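Local coordinates for protein YecR (Salmonella typhimurium, PDB 7BGL) that is a YecR-family lipoprotein of uncertain function that packs against another protein in a 78-chain assembly, probably around the flagellar LP ring, at residues C16-A22 and F43-T48; S53-A57 and T93-Q97. All coordinates share one frame; numbering follows the deposited sequence.

Contact 1: residues C16-A22 and F43-T48; sequences CTITRQA and FFTSRT
R47 reaches back from its own segment to T17: NH1 donates to the T17 carbonyl O at 2.5 Å, very short and nearly straight at 168°. NH2 adds a weak second bond to the same oxygen, which lies near the guanidinium plane, so the flat group meets it with an edge. R47 CB points away from 16-22; the tip comes round because CG sits between the backbone N and carbonyl carbon (chi1 62°) and the chain bends again at chi2. Toward the start of both segments, F44 lays one ring face against C16, whose CA stands 3.9 Å above the plane near the rim, while I18 O lies at the ring edge. The F44 CA-H points at C16 O, with CA and O 3.2 Å apart. Both segments are irregular loops running roughly the same way: 16-22 leads into strand 23-28, and loop 43-48 comes after strand 33-41. C16 closes a lipobox-like sequence and is therefore probably the lipid-bearing first residue of the mature protein. Midway along the pair T19 CB and S46 CB press together at 3.5 Å, and at the far end T48 OG1 meets the A22 methyl CB at 3.2 Å. The guanidinium of R20 leans over the backbone at R47 and T48, the T48 carbonyl lying over one of its faces. Behind these, Y38 of strand 33-41 touches A22 and S46, and S46 OG is hydrogen-bonded to Q40 NE2.

Contact 2: residues S53-A57 and T93-Q97; sequences SHGTA and TLSWQ
The carbonyl O of S53, lying over a rim of the W96 indole, is gripped by two donors from one face of its plane: T56 OG1 at 2.7 Å and the helical A57 N at 2.9 Å. V52 O is also within bonding reach of T56 OG1, whose single proton the two carbonyls would have to share. Helix 52-63 here packs on a four-stranded antiparallel sheet of strand order 1-2-4-3, the axis of segment 53-57 running at 46° to that of 93-97. W96 makes most of the join, and the same indole face that meets S53 O takes the A57 methyl in a CH-pi contact, CB standing 3.4 Å from the centroid of the five-membered ring and 17° off its normal. Next to it, S53 CB touches L94 CD1 at 3.8 Å. L36 of the neighbouring strand 33-41 touches S53 and W96, and a disulfide joins C61 of the helix to C98, just past the end of the strand. W96 CG lies opposite its carbonyl carbon (chi1 -50°), which carries the six-membered ring under the start of the helix segment. There S53 OG comes to the indole edge, 3.3 Å from CZ2. The H54 side chain crosses that of W96 at about a right angle, CZ3 lying near the imidazole plane, 3.2 Å from ND1.

Contact 1 lies on the surface and contact 2 is buried near the centre of the chain; their centres are about 17 Å apart and their nearest atoms about 5 Å, without touching. They follow in series along the chain: the loop 43-48 of contact 1 leads to the helix whose start makes contact 2. Strand 33-41 lies behind both, Y38 touching residues of each contact. Contact 1 joins two irregular loops through the R47 guanidinium on one carbonyl oxygen, with threonine, serine and phenylalanine contacts beside it, whereas contact 2 joins regular elements through the W96 indole against serine, alanine and histidine of the helix. Another protein packs on T93, S95 and Q97 of contact 2's strand; contact 1 touches no other chain.

Contact 1: residues C16-A22 and F43-T48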
loop_
_atom_site.group_PDB
_atom_site.type_symbol
_atom_site.label_atom_id
_atom_site.label_comp_id
_atom_site.label_asym_id
_atom_site.label_seq_id
_atom_site.Cartn_x
_atom_site.Cartn_y
_atom_site.Cartn_z
ATOM N N CYS C 16 78.014 0.261 -82.746
ATOM C CA CYS C 16 77.124 -0.787 -82.263
ATOM C C CYS C 16 77.648 -1.400 -80.968
ATOM O O CYS C 16 76.902 -1.570 -80.005
ATOM C CB CYS C 16 76.947 -1.874 -83.325
ATOM S SG CYS C 16 75.244 -2.442 -83.539
ATOM N N THR C 17 78.937 -1.734 -80.955
ATOM C CA THR C 17 79.574 -2.350 -79.796
ATOM C C THR C 17 80.942 -1.728 -79.549
ATOM O O THR C 17 81.882 -2.401 -79.114
ATOM C CB THR C 17 79.697 -3.864 -79.975
ATOM O OG1 THR C 17 78.493 -4.374 -80.562
ATOM C CG2 THR C 17 79.927 -4.544 -78.635
ATOM N N ILE C 18 81.073 -0.430 -79.821
ATOM C CA ILE C 18 82.340 0.278 -79.666
ATOM C C ILE C 18 82.087 1.552 -78.871
ATOM O O ILE C 18 81.229 2.359 -79.245
ATOM C CB ILE C 18 82.988 0.614 -81.020
ATOM C CG1 ILE C 18 81.915 0.966 -82.052
ATOM C CG2 ILE C 18 83.839 -0.549 -81.506
ATOM C CD1 ILE C 18 82.063 0.227 -83.364
ATOM N N THR C 19 82.829 1.734 -77.781
ATOM C CA THR C 19 82.758 2.954 -76.987
ATOM C C THR C 19 84.056 3.108 -76.208
ATOM O O THR C 19 84.792 2.141 -75.993
ATOM C CB THR C 19 81.557 2.948 -76.034
ATOM O OG1 THR C 19 80.442 2.310 -76.668
ATOM C CG2 THR C 19 81.172 4.372 -75.659
ATOM N N ARG C 20 84.326 4.337 -75.781
ATOM C CA ARG C 20 85.584 4.670 -75.122
ATOM C C ARG C 20 85.379 5.936 -74.297
ATOM O O ARG C 20 84.245 6.346 -74.025
ATOM C CB ARG C 20 86.708 4.844 -76.150
ATOM C CG ARG C 20 87.232 3.550 -76.752
ATOM C CD ARG C 20 87.896 2.672 -75.707
ATOM N NE ARG C 20 87.113 1.474 -75.430
ATOM C CZ ARG C 20 87.073 0.408 -76.218
ATOM N NH1 ARG C 20 87.761 0.356 -77.346
ATOM N NH2 ARG C 20 86.322 -0.632 -75.865
ATOM N N GLN C 21 86.489 6.559 -73.896
ATOM C CA GLN C 21 86.495 7.874 -73.255
ATOM C C GLN C 21 85.724 7.857 -71.930
ATOM O O GLN C 21 84.691 8.510 -71.759
ATOM C CB GLN C 21 85.932 8.935 -74.208
ATOM C CG GLN C 21 86.570 8.925 -75.587
ATOM C CD GLN C 21 85.681 8.284 -76.635
ATOM O OE1 GLN C 21 84.455 8.341 -76.545
ATOM N NE2 GLN C 21 86.297 7.666 -77.635
ATOM N N ALA C 22 86.263 7.084 -70.991
ATOM C CA ALA C 22 85.781 7.081 -69.615
ATOM C C ALA C 22 86.545 8.137 -68.824
ATOM O O ALA C 22 87.768 8.037 -68.668
ATOM C CB ALA C 22 85.950 5.701 -68.982
ATOM N N PHE C 43 71.657 1.318 -78.176
ATOM C CA PHE C 43 72.128 0.017 -78.654
ATOM C C PHE C 43 73.649 0.013 -78.811
ATOM O O PHE C 43 74.191 -0.232 -79.887
ATOM C CB PHE C 43 71.432 -0.345 -79.964
ATOM C CG PHE C 43 70.974 0.845 -80.757
ATOM C CD1 PHE C 43 71.888 1.658 -81.405
ATOM C CD2 PHE C 43 69.626 1.150 -80.855
ATOM C CE1 PHE C 43 71.468 2.754 -82.134
ATOM C CE2 PHE C 43 69.200 2.244 -81.584
ATOM C CZ PHE C 43 70.122 3.047 -82.224
ATOM N N PHE C 44 74.342 0.287 -77.707
ATOM C CA PHE C 44 75.796 0.355 -77.712
ATOM C C PHE C 44 76.349 -0.253 -76.432
ATOM O O PHE C 44 75.668 -0.307 -75.405
ATOM C CB PHE C 44 76.295 1.802 -77.852
ATOM C CG PHE C 44 76.340 2.299 -79.270
ATOM C CD1 PHE C 44 75.173 2.578 -79.960
ATOM C CD2 PHE C 44 77.553 2.490 -79.911
ATOM C CE1 PHE C 44 75.213 3.037 -81.263
ATOM C CE2 PHE C 44 77.600 2.948 -81.214
ATOM C CZ PHE C 44 76.428 3.222 -81.890
ATOM N N THR C 45 77.596 -0.715 -76.508
ATOM C CA THR C 45 78.333 -1.211 -75.357
ATOM C C THR C 45 79.466 -0.242 -75.024
ATOM O O THR C 45 79.653 0.784 -75.681
ATOM C CB THR C 45 78.871 -2.617 -75.627
ATOM O OG1 THR C 45 79.958 -2.542 -76.557
ATOM C CG2 THR C 45 77.777 -3.502 -76.205
ATOM N N SER C 46 80.237 -0.570 -73.985
ATOM C CA SER C 46 81.335 0.301 -73.585
ATOM C C SER C 46 82.311 -0.379 -72.632
ATOM O O SER C 46 81.913 -0.904 -71.587
ATOM C CB SER C 46 80.784 1.576 -72.943
ATOM O OG SER C 46 80.265 1.311 -71.651
ATOM N N ARG C 47 83.599 -0.374 -72.993
ATOM C CA ARG C 47 84.662 -0.818 -72.091
ATOM C C ARG C 47 85.945 -0.138 -72.571
ATOM O O ARG C 47 86.542 -0.578 -73.556
ATOM C CB ARG C 47 84.788 -2.334 -72.083
ATOM C CG ARG C 47 85.154 -2.945 -73.430
ATOM C CD ARG C 47 83.929 -3.173 -74.300
ATOM N NE ARG C 47 84.253 -3.933 -75.501
ATOM C CZ ARG C 47 83.664 -3.764 -76.678
ATOM N NH1 ARG C 47 82.708 -2.866 -76.849
ATOM N NH2 ARG C 47 84.046 -4.512 -77.708
ATOM N N THR C 48 86.353 0.928 -71.881
ATOM C CA THR C 48 87.384 1.792 -72.447
ATOM C C THR C 48 88.703 1.056 -72.653
ATOM O O THR C 48 89.075 0.762 -73.794
ATOM C CB THR C 48 87.605 3.011 -71.548
ATOM O OG1 THR C 48 86.406 3.795 -71.496
ATOM C CG2 THR C 48 88.742 3.868 -72.083
#

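Contact 2: residues S53-A57 and T93-Q97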
loop_
_atom_site.group_PDB
_atom_site.type_symbol
_atom_site.label_atom_id
_atom_site.label_comp_id
_atom_site.label_asym_id
_atom_site.label_seq_id
_atom_site.Cartn_x
_atom_site.Cartn_y
_atom_site.Cartn_z
ATOM N N SER C 53 91.034 3.717 -66.649
ATOM C CA SER C 53 90.297 4.111 -65.453
ATOM C C SER C 53 91.167 3.981 -64.210
ATOM O O SER C 53 91.158 4.861 -63.342
ATOM C CB SER C 53 89.030 3.267 -65.316
ATOM O OG SER C 53 89.346 1.896 -65.147
ATOM N N HIS C 54 91.928 2.888 -64.108
ATOM C CA HIS C 54 92.835 2.726 -62.976
ATOM C C HIS C 54 93.898 3.815 -62.965
ATOM O O HIS C 54 94.232 4.358 -61.907
ATOM C CB HIS C 54 93.485 1.344 -63.015
ATOM C CG HIS C 54 94.487 1.118 -61.927
ATOM N ND1 HIS C 54 94.161 1.181 -60.589
ATOM C CD2 HIS C 54 95.810 0.832 -61.978
ATOM C CE1 HIS C 54 95.238 0.942 -59.864
ATOM N NE2 HIS C 54 96.252 0.727 -60.682
ATOM N N GLY C 55 94.449 4.141 -64.136
ATOM C CA GLY C 55 95.433 5.209 -64.201
ATOM C C GLY C 55 94.873 6.546 -63.753
ATOM O O GLY C 55 95.513 7.277 -62.993
ATOM N N THR C 56 93.667 6.881 -64.216
ATOM C CA THR C 56 93.043 8.139 -63.817
ATOM C C THR C 56 92.741 8.158 -62.323
ATOM O O THR C 56 92.926 9.185 -61.657
ATOM C CB THR C 56 91.767 8.375 -64.624
ATOM O OG1 THR C 56 90.857 7.288 -64.412
ATOM C CG2 THR C 56 92.088 8.476 -66.107
ATOM N N ALA C 57 92.266 7.035 -61.779
ATOM C CA ALA C 57 92.000 6.968 -60.347
ATOM C C ALA C 57 93.280 7.144 -59.542
ATOM O O ALA C 57 93.291 7.839 -58.519
ATOM C CB ALA C 57 91.321 5.644 -59.999
ATOM N N THR C 93 79.277 4.076 -63.912
ATOM C CA THR C 93 80.184 4.662 -62.939
ATOM C C THR C 93 81.164 3.621 -62.417
ATOM O O THR C 93 80.818 2.452 -62.223
ATOM C CB THR C 93 79.412 5.270 -61.763
ATOM O OG1 THR C 93 78.834 4.223 -60.975
ATOM C CG2 THR C 93 78.307 6.186 -62.266
ATOM N N LEU C 94 82.399 4.066 -62.197
ATOM C CA LEU C 94 83.458 3.248 -61.619
ATOM C C LEU C 94 83.956 3.944 -60.362
ATOM O O LEU C 94 84.300 5.130 -60.403
ATOM C CB LEU C 94 84.603 3.039 -62.613
ATOM C CG LEU C 94 84.273 2.235 -63.871
ATOM C CD1 LEU C 94 85.465 2.202 -64.816
ATOM C CD2 LEU C 94 83.831 0.826 -63.510
ATOM N N SER C 95 83.993 3.212 -59.254
ATOM C CA SER C 95 84.384 3.760 -57.964
ATOM C C SER C 95 85.738 3.208 -57.542
ATOM O O SER C 95 86.054 2.042 -57.797
ATOM C CB SER C 95 83.336 3.442 -56.895
ATOM O OG SER C 95 83.095 2.048 -56.817
ATOM N N TRP C 96 86.540 4.059 -56.906
ATOM C CA TRP C 96 87.859 3.691 -56.417
ATOM C C TRP C 96 88.046 4.273 -55.024
ATOM O O TRP C 96 87.630 5.403 -54.754
ATOM C CB TRP C 96 88.970 4.195 -57.348
ATOM C CG TRP C 96 88.752 3.859 -58.794
ATOM C CD1 TRP C 96 87.843 4.424 -59.641
ATOM C CD2 TRP C 96 89.457 2.877 -59.562
ATOM N NE1 TRP C 96 87.939 3.855 -60.888
ATOM C CE2 TRP C 96 88.923 2.902 -60.865
ATOM C CE3 TRP C 96 90.489 1.979 -59.273
ATOM C CZ2 TRP C 96 89.385 2.065 -61.877
ATOM C CZ3 TRP C 96 90.947 1.149 -60.280
ATOM C CH2 TRP C 96 90.394 1.197 -61.564
ATOM N N GLN C 97 88.671 3.496 -54.146
ATOM C CA GLN C 97 88.944 3.908 -52.774
ATOM C C GLN C 97 90.448 4.105 -52.629
ATOM O O GLN C 97 91.204 3.130 -52.562
ATOM C CB GLN C 97 88.423 2.874 -51.780
ATOM C CG GLN C 97 88.487 3.314 -50.327
ATOM C CD GLN C 97 89.578 2.604 -49.552
ATOM O OE1 GLN C 97 89.973 1.489 -49.895
ATOM N NE2 GLN C 97 90.070 3.245 -48.500
#